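Local structure of extracellular invertase (Aspergillus kawachii, 5XH8) at residues Trp225-Thr233 / Gly241-Thr249; Ser285-Ser293 / Met308-Tyr319. The protein probably cleaves the beta-fructofuranoside bond of sucrose and transfers the fructosyl unit to sugar acceptors, giving fructooligosaccharides such as 1-kestose. All blocks are in the same frame, centred on the assembly; numbering follows the deposited sequence.

Interaction 1 (Trp225-Thr233 / Gly241-Thr249)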
# COMPACT_ATOMS: atom_id res chain seq x y z
N TRP A 225 17.07 2.53 -14.93
CA TRP A 225 18.30 3.17 -15.39
C TRP A 225 19.38 2.14 -15.76
O TRP A 225 20.26 2.44 -16.55
CB TRP A 225 18.79 4.24 -14.40
CG TRP A 225 19.72 3.77 -13.35
CD1 TRP A 225 19.57 2.66 -12.55
CD2 TRP A 225 20.95 4.37 -12.98
NE1 TRP A 225 20.66 2.53 -11.71
CE2 TRP A 225 21.51 3.57 -11.94
CE3 TRP A 225 21.65 5.50 -13.42
CZ2 TRP A 225 22.75 3.88 -11.35
CZ3 TRP A 225 22.87 5.81 -12.81
CH2 TRP A 225 23.40 5.00 -11.79
N TRP A 226 19.32 0.93 -15.18
CA TRP A 226 20.17 -0.18 -15.58
C TRP A 226 19.34 -1.45 -15.55
O TRP A 226 18.67 -1.74 -14.53
CB TRP A 226 21.40 -0.31 -14.65
CG TRP A 226 22.32 -1.45 -15.01
CD1 TRP A 226 22.63 -1.89 -16.28
CD2 TRP A 226 23.08 -2.26 -14.11
NE1 TRP A 226 23.50 -2.95 -16.22
CE2 TRP A 226 23.80 -3.20 -14.91
CE3 TRP A 226 23.23 -2.30 -12.72
CZ2 TRP A 226 24.65 -4.17 -14.35
CZ3 TRP A 226 24.06 -3.28 -12.16
CH2 TRP A 226 24.77 -4.20 -12.98
N HIS A 227 19.34 -2.18 -16.66
CA HIS A 227 18.68 -3.46 -16.73
C HIS A 227 19.42 -4.34 -17.72
O HIS A 227 20.09 -3.84 -18.60
CB HIS A 227 17.20 -3.27 -17.12
CG HIS A 227 17.02 -2.67 -18.48
ND1 HIS A 227 16.87 -3.44 -19.62
CD2 HIS A 227 17.01 -1.38 -18.90
CE1 HIS A 227 16.76 -2.65 -20.67
NE2 HIS A 227 16.85 -1.40 -20.26
N GLU A 228 19.32 -5.65 -17.55
CA GLU A 228 20.01 -6.61 -18.41
C GLU A 228 19.05 -7.75 -18.68
O GLU A 228 18.16 -8.02 -17.87
CB GLU A 228 21.25 -7.17 -17.72
CG GLU A 228 22.31 -6.14 -17.37
CD GLU A 228 23.06 -5.60 -18.58
OE1 GLU A 228 22.89 -6.12 -19.69
OE2 GLU A 228 23.80 -4.62 -18.39
N PRO A 229 19.22 -8.43 -19.84
CA PRO A 229 18.39 -9.60 -20.13
C PRO A 229 18.60 -10.73 -19.13
O PRO A 229 19.72 -10.91 -18.63
CB PRO A 229 18.90 -10.07 -21.52
CG PRO A 229 19.55 -8.87 -22.11
CD PRO A 229 20.14 -8.11 -20.95
N THR A 230 17.54 -11.48 -18.88
CA THR A 230 17.56 -12.60 -17.93
C THR A 230 18.76 -13.53 -18.12
O THR A 230 18.95 -14.11 -19.19
CB THR A 230 16.28 -13.44 -18.05
OG1 THR A 230 15.15 -12.59 -17.92
CG2 THR A 230 16.22 -14.50 -17.00
N ASN A 231 19.56 -13.66 -17.07
CA ASN A 231 20.70 -14.56 -17.02
C ASN A 231 21.78 -14.30 -18.08
O ASN A 231 22.51 -15.19 -18.45
CB ASN A 231 20.25 -16.03 -17.04
CG ASN A 231 21.25 -16.95 -16.36
OD1 ASN A 231 22.03 -16.54 -15.50
ND2 ASN A 231 21.24 -18.21 -16.76
N SER A 232 21.89 -13.04 -18.50
CA SER A 232 22.96 -12.60 -19.34
C SER A 232 24.18 -12.40 -18.45
O SER A 232 24.11 -12.56 -17.21
CB SER A 232 22.57 -11.30 -20.07
OG SER A 232 22.16 -10.28 -19.17
N THR A 233 25.30 -12.09 -19.08
CA THR A 233 26.58 -11.98 -18.37
C THR A 233 27.48 -10.90 -18.98
O THR A 233 27.37 -10.59 -20.17
CB THR A 233 27.30 -13.33 -18.35
OG1 THR A 233 28.46 -13.22 -17.52
CG2 THR A 233 27.72 -13.77 -19.79
N GLY A 241 30.86 -13.01 -13.02
CA GLY A 241 29.74 -13.90 -12.79
C GLY A 241 28.70 -13.75 -13.86
O GLY A 241 29.04 -13.65 -15.04
N ARG A 242 27.43 -13.72 -13.44
CA ARG A 242 26.32 -13.44 -14.32
C ARG A 242 25.40 -12.37 -13.73
O ARG A 242 25.33 -12.18 -12.50
CB ARG A 242 25.51 -14.71 -14.62
CG ARG A 242 26.32 -15.94 -15.01
CD ARG A 242 25.43 -17.02 -15.62
NE ARG A 242 24.93 -16.59 -16.93
CZ ARG A 242 25.56 -16.75 -18.11
NH1 ARG A 242 26.74 -17.35 -18.19
NH2 ARG A 242 25.01 -16.29 -19.23
N TRP A 243 24.74 -11.64 -14.62
CA TRP A 243 23.68 -10.73 -14.23
C TRP A 243 22.50 -11.52 -13.65
O TRP A 243 21.77 -11.02 -12.81
CB TRP A 243 23.22 -9.88 -15.42
CG TRP A 243 24.31 -9.04 -16.09
CD1 TRP A 243 24.53 -8.92 -17.44
CD2 TRP A 243 25.30 -8.22 -15.45
NE1 TRP A 243 25.58 -8.06 -17.69
CE2 TRP A 243 26.08 -7.62 -16.49
CE3 TRP A 243 25.63 -7.92 -14.11
CZ2 TRP A 243 27.14 -6.75 -16.22
CZ3 TRP A 243 26.69 -7.06 -13.85
CH2 TRP A 243 27.43 -6.48 -14.89
N ALA A 244 22.31 -12.75 -14.14
CA ALA A 244 21.51 -13.76 -13.48
C ALA A 244 20.02 -13.36 -13.45
O ALA A 244 19.55 -12.64 -14.36
CB ALA A 244 22.09 -14.08 -12.11
N PHE A 245 19.27 -13.82 -12.45
CA PHE A 245 17.80 -13.70 -12.52
C PHE A 245 17.17 -12.55 -11.76
O PHE A 245 15.98 -12.27 -11.94
CB PHE A 245 17.18 -15.00 -12.10
CG PHE A 245 17.48 -16.15 -13.04
CD1 PHE A 245 18.64 -16.90 -12.89
CD2 PHE A 245 16.60 -16.48 -14.06
CE1 PHE A 245 18.92 -17.96 -13.74
CE2 PHE A 245 16.87 -17.54 -14.93
CZ PHE A 245 18.03 -18.28 -14.76
N ASN A 246 17.95 -11.88 -10.91
CA ASN A 246 17.42 -10.80 -10.07
C ASN A 246 18.60 -10.06 -9.44
O ASN A 246 19.58 -10.69 -9.09
CB ASN A 246 16.53 -11.40 -8.97
CG ASN A 246 15.80 -10.34 -8.18
OD1 ASN A 246 14.98 -9.60 -8.72
ND2 ASN A 246 16.09 -10.27 -6.89
N PHE A 247 18.52 -8.74 -9.36
CA PHE A 247 19.49 -7.94 -8.63
C PHE A 247 19.00 -7.65 -7.19
O PHE A 247 17.81 -7.41 -6.98
CB PHE A 247 19.75 -6.57 -9.29
CG PHE A 247 20.49 -6.61 -10.61
CD1 PHE A 247 21.24 -7.71 -11.04
CD2 PHE A 247 20.45 -5.48 -11.43
CE1 PHE A 247 21.90 -7.69 -12.26
CE2 PHE A 247 21.13 -5.46 -12.65
CZ PHE A 247 21.86 -6.56 -13.06
N GLU A 248 19.95 -7.64 -6.25
CA GLU A 248 19.72 -7.36 -4.83
C GLU A 248 20.75 -6.34 -4.34
O GLU A 248 21.83 -6.19 -4.94
CB GLU A 248 19.84 -8.65 -4.02
CG GLU A 248 18.84 -9.75 -4.42
CD GLU A 248 18.66 -10.79 -3.35
OE1 GLU A 248 19.52 -11.71 -3.27
OE2 GLU A 248 17.70 -10.65 -2.53
N THR A 249 20.39 -5.62 -3.28
CA THR A 249 21.29 -4.71 -2.53
C THR A 249 22.15 -3.78 -3.40
O THR A 249 23.35 -3.57 -3.13
CB THR A 249 22.18 -5.49 -1.53
OG1 THR A 249 23.11 -6.31 -2.24
CG2 THR A 249 21.31 -6.35 -0.63
O HOH W 1 26.25 -7.59 -20.48
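Trp226 holds its indole trans to the main-chain nitrogen (chi1 180°), which brings it against Trp243, whose own CG lies beside the backbone N (chi1 -58°), and the two rings meet at a right angle. The benzo edge of Trp226, atoms CZ2 and CH2, points into the face of the Trp243 six-membered ring, with CH2 3.6 Å from CZ3 of Trp243, an edge-to-face (T-shaped) pair. Phe247 covers one face of the Trp226 ring through CE2, its plane inclined to the indole, and completes an aromatic cluster. Glu228 folds back at chi2 and lays CG over the five-membered ring of Trp243, a CH-pi contact, while its OE2 accepts from NE1 of Trp226 at 2.8 Å. One glutamate thus packs on one indole and fixes the rotation of the other. The edge of the Trp243 ring meets Ser232 OG near CD1, and its NE1 is satisfied by a water that also donates to Thr233 O.

The segments belong to the five-bladed beta-propeller of family 32: 225-233 leaves strand 219-227, at one edge of its four-stranded sheet, and 241-249 leads into the next sheet, at strand 247-248. Pro229 to Ser232 form a type II turn, closed by Ser232 N and, at 2.6 Å, Ser232 OG, both donating to Pro229 O. From within the turn, Asn231 N donates to Ala244 O, and at its last residue Ser232 O accepts from Trp243 N. Arg242, bent at chi3, grips Asn231 O side-on: NH2 lies 2.8 Å and NE 3.2 Å from that oxygen, which sits in the guanidinium plane. Thr233 CB lies over the centre of one guanidinium face, and Thr233 OG1 donates to Gly241 O at 2.6 Å. Asn231 CB rests over the face of Phe245, whose ring also stacks with Trp125.

Interaction 2 (Ser285-Ser293 / Met308-Tyr319). With NA (sodium ion), chain B.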
# COMPACT_ATOMS: atom_id res chain seq x y z
N SER A 285 20.85 -20.63 -6.28
CA SER A 285 21.98 -21.56 -6.07
C SER A 285 23.29 -20.82 -6.09
O SER A 285 24.23 -21.28 -5.48
CB SER A 285 21.99 -22.69 -7.11
OG SER A 285 21.97 -22.13 -8.41
N ILE A 286 23.34 -19.67 -6.76
CA ILE A 286 24.57 -18.88 -6.89
C ILE A 286 24.32 -17.44 -6.40
O ILE A 286 23.47 -16.76 -6.94
CB ILE A 286 25.05 -18.84 -8.37
CG1 ILE A 286 25.18 -20.27 -8.97
CG2 ILE A 286 26.37 -18.10 -8.50
CD1 ILE A 286 26.18 -21.17 -8.26
N HIS A 287 25.09 -16.98 -5.41
CA HIS A 287 24.99 -15.61 -4.92
C HIS A 287 26.27 -14.87 -5.28
O HIS A 287 27.26 -14.95 -4.54
CB HIS A 287 24.75 -15.61 -3.40
CG HIS A 287 23.42 -16.15 -2.97
ND1 HIS A 287 23.15 -17.51 -2.87
CD2 HIS A 287 22.28 -15.52 -2.59
CE1 HIS A 287 21.92 -17.68 -2.43
NE2 HIS A 287 21.36 -16.50 -2.28
N ASP A 288 26.27 -14.16 -6.41
CA ASP A 288 27.45 -13.40 -6.85
C ASP A 288 27.48 -11.98 -6.28
O ASP A 288 26.48 -11.28 -6.37
CB ASP A 288 27.47 -13.28 -8.38
CG ASP A 288 27.85 -14.57 -9.08
OD1 ASP A 288 28.43 -15.49 -8.43
OD2 ASP A 288 27.55 -14.64 -10.29
N MET A 289 28.63 -11.56 -5.72
CA MET A 289 28.81 -10.25 -5.10
C MET A 289 29.67 -9.38 -6.02
O MET A 289 30.91 -9.37 -5.93
CB MET A 289 29.46 -10.36 -3.73
CG MET A 289 29.45 -9.08 -2.90
SD MET A 289 27.83 -8.27 -2.79
CE MET A 289 28.04 -6.81 -3.81
N LEU A 290 28.98 -8.66 -6.90
CA LEU A 290 29.63 -7.93 -8.00
C LEU A 290 29.78 -6.43 -7.78
O LEU A 290 29.04 -5.81 -7.00
CB LEU A 290 28.83 -8.17 -9.29
CG LEU A 290 28.50 -9.60 -9.70
CD1 LEU A 290 27.68 -9.61 -10.99
CD2 LEU A 290 29.76 -10.41 -9.88
N TRP A 291 30.79 -5.86 -8.46
CA TRP A 291 30.92 -4.41 -8.66
C TRP A 291 30.91 -4.14 -10.17
O TRP A 291 31.24 -5.03 -10.98
CB TRP A 291 32.19 -3.83 -8.01
CG TRP A 291 33.50 -4.28 -8.66
CD1 TRP A 291 34.30 -5.29 -8.24
CD2 TRP A 291 34.14 -3.72 -9.83
NE1 TRP A 291 35.40 -5.41 -9.05
CE2 TRP A 291 35.34 -4.46 -10.04
CE3 TRP A 291 33.82 -2.67 -10.72
CZ2 TRP A 291 36.22 -4.21 -11.12
CZ3 TRP A 291 34.71 -2.41 -11.81
CH2 TRP A 291 35.89 -3.19 -11.99
N VAL A 292 30.48 -2.93 -10.54
CA VAL A 292 30.32 -2.55 -11.95
C VAL A 292 30.61 -1.08 -12.10
O VAL A 292 30.08 -0.26 -11.34
CB VAL A 292 28.89 -2.78 -12.48
CG1 VAL A 292 28.84 -2.60 -14.00
CG2 VAL A 292 28.39 -4.16 -12.12
N SER A 293 31.46 -0.76 -13.08
CA SER A 293 31.76 0.63 -13.47
C SER A 293 30.92 0.95 -14.68
O SER A 293 30.69 0.08 -15.51
CB SER A 293 33.25 0.77 -13.84
OG SER A 293 33.53 2.10 -14.27
N MET A 308 33.12 -1.96 -17.29
CA MET A 308 33.90 -3.04 -16.70
C MET A 308 33.20 -3.54 -15.43
O MET A 308 32.35 -2.84 -14.86
CB MET A 308 35.35 -2.61 -16.39
CG MET A 308 35.48 -1.35 -15.55
SD MET A 308 37.18 -0.89 -15.16
CE MET A 308 37.00 0.55 -14.12
N ALA A 309 33.54 -4.74 -14.99
CA ALA A 309 32.89 -5.34 -13.83
C ALA A 309 33.74 -6.47 -13.26
O ALA A 309 34.55 -7.11 -13.98
CB ALA A 309 31.51 -5.84 -14.20
N GLY A 310 33.53 -6.73 -11.97
CA GLY A 310 34.25 -7.77 -11.26
C GLY A 310 33.51 -8.17 -10.01
O GLY A 310 32.31 -7.86 -9.87
N PHE A 311 34.21 -8.84 -9.10
CA PHE A 311 33.65 -9.25 -7.82
C PHE A 311 34.18 -8.34 -6.72
O PHE A 311 35.39 -8.07 -6.67
CB PHE A 311 34.00 -10.70 -7.50
CG PHE A 311 33.17 -11.71 -8.22
CD1 PHE A 311 33.46 -12.07 -9.53
CD2 PHE A 311 32.09 -12.34 -7.59
CE1 PHE A 311 32.71 -13.01 -10.20
CE2 PHE A 311 31.32 -13.29 -8.26
CZ PHE A 311 31.63 -13.63 -9.56
N LEU A 312 33.29 -7.82 -5.88
CA LEU A 312 33.69 -7.19 -4.63
C LEU A 312 34.24 -8.25 -3.64
O LEU A 312 35.12 -7.96 -2.80
CB LEU A 312 32.51 -6.42 -4.05
CG LEU A 312 32.73 -5.69 -2.73
CD1 LEU A 312 33.89 -4.70 -2.80
CD2 LEU A 312 31.45 -5.00 -2.34
N ASP A 313 33.69 -9.45 -3.72
CA ASP A 313 34.26 -10.59 -2.99
C ASP A 313 33.88 -11.87 -3.71
O ASP A 313 32.70 -12.10 -4.00
CB ASP A 313 33.82 -10.67 -1.51
CG ASP A 313 34.73 -11.59 -0.70
OD1 ASP A 313 34.53 -12.82 -0.77
OD2 ASP A 313 35.67 -11.09 -0.05
N TRP A 314 34.89 -12.69 -4.00
CA TRP A 314 34.72 -13.95 -4.73
C TRP A 314 34.16 -15.08 -3.86
O TRP A 314 33.84 -16.15 -4.40
CB TRP A 314 36.06 -14.40 -5.39
CG TRP A 314 36.45 -13.63 -6.61
CD1 TRP A 314 37.18 -12.47 -6.66
CD2 TRP A 314 36.14 -13.97 -7.96
NE1 TRP A 314 37.32 -12.06 -7.96
CE2 TRP A 314 36.71 -12.96 -8.78
CE3 TRP A 314 35.44 -15.02 -8.57
CZ2 TRP A 314 36.59 -12.98 -10.17
CZ3 TRP A 314 35.33 -15.04 -9.94
CH2 TRP A 314 35.90 -14.02 -10.73
N GLY A 315 34.04 -14.88 -2.55
CA GLY A 315 33.50 -15.92 -1.67
C GLY A 315 32.13 -16.41 -2.08
O GLY A 315 31.25 -15.60 -2.44
N PHE A 316 31.95 -17.72 -2.07
CA PHE A 316 30.63 -18.33 -2.33
C PHE A 316 29.58 -17.74 -1.36
O PHE A 316 28.50 -17.34 -1.81
CB PHE A 316 30.72 -19.86 -2.22
CG PHE A 316 29.42 -20.58 -2.51
CD1 PHE A 316 28.44 -20.73 -1.50
CD2 PHE A 316 29.17 -21.12 -3.76
CE1 PHE A 316 27.26 -21.39 -1.74
CE2 PHE A 316 27.98 -21.79 -4.02
CZ PHE A 316 27.03 -21.93 -3.01
N SER A 317 29.94 -17.62 -0.09
CA SER A 317 29.05 -17.15 0.98
C SER A 317 29.06 -15.62 1.16
O SER A 317 28.36 -15.11 2.04
CB SER A 317 29.40 -17.87 2.30
OG SER A 317 29.20 -19.28 2.18
N SER A 318 29.83 -14.92 0.34
CA SER A 318 29.94 -13.47 0.37
C SER A 318 28.85 -12.85 -0.47
O SER A 318 28.67 -13.26 -1.61
CB SER A 318 31.28 -13.03 -0.21
OG SER A 318 32.34 -13.53 0.57
N TYR A 319 28.14 -11.85 0.06
CA TYR A 319 26.95 -11.29 -0.59
C TYR A 319 26.46 -9.99 0.05
O TYR A 319 27.00 -9.56 1.06
CB TYR A 319 25.83 -12.34 -0.59
CG TYR A 319 24.75 -12.16 -1.65
CD1 TYR A 319 25.08 -12.14 -3.01
CD2 TYR A 319 23.40 -12.08 -1.29
CE1 TYR A 319 24.11 -12.01 -3.97
CE2 TYR A 319 22.43 -11.92 -2.25
CZ TYR A 319 22.78 -11.90 -3.60
OH TYR A 319 21.83 -11.72 -4.58
NA NA B . 29.11 -14.95 -3.24
O HOH W 2 27.06 -18.49 -3.94
O HOH W 3 30.46 -13.66 -4.78
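Trp291 lies over the backbone of Ala309 and Gly310. Its CB carries CG between the backbone N and the carbonyl carbon (chi1 68°), folding the indole back across the partner strand. CG comes near Gly310 O, and CD1 reaches Phe311 O, at the ring edge, at 3.4 Å. NE1 and CE2 lie over Gly310, whose CA makes a CH-pi contact with the five-membered ring; the six-membered ring rides over Ala309 CA. At the far end CZ3 is 4.0 Å from Met308 CG, and the sulfur of Met308 stands at the ring edge, a Met-aromatic contact. Strands 286-298 and 302-311 form an antiparallel hairpin within one propeller sheet; here Trp291 and Gly310 are a hydrogen-bonded pair, linked in both directions. On the other side of the hairpin, Leu290 CD2 sits over the centre of the Phe311 ring, a CH-pi contact 3.6 Å from CD2 to the centroid. Past the corner at Leu312 the returning chain supplies Gly315 O, Ser318 O and a longer Phe316 O (2.9 Å) to a sodium ion, which His287 O of the first strand binds at 2.3 Å; a water held by Met289 N and Asp313 O is a further ligand. Asp313 OD1 accepts from Gly315 N in an Asx turn and from Ser318 OG on the opposite face of its carboxylate plane. His287 turns its ring edge to the face of Tyr319, planes at 85°.

Interactions 1 and 2 have centres about 12 Å apart and reach the same propeller sheet. Two probable hydrogen bonds join them: Glu248 OE1 to Tyr319 OH, 2.7 Å, and Arg242 N to Asp288 OD2, 3.3 Å. Gly241 N also packs against Phe311 CE1 at 3.4 Å, and Trp243 of interaction 1 rests on Leu290 and Val292 of the 285-293 strand. Tyr319, whose ring meets His287, thus ties the sodium-binding region to Glu248, which also forms a salt bridge with Arg170. The sodium ion belongs to interaction 2, about 10 Å from the nearest atom of Gly241. A glycerol, probably from the crystallisation liquor, bonds weakly to Thr230 OG1 in interaction 1.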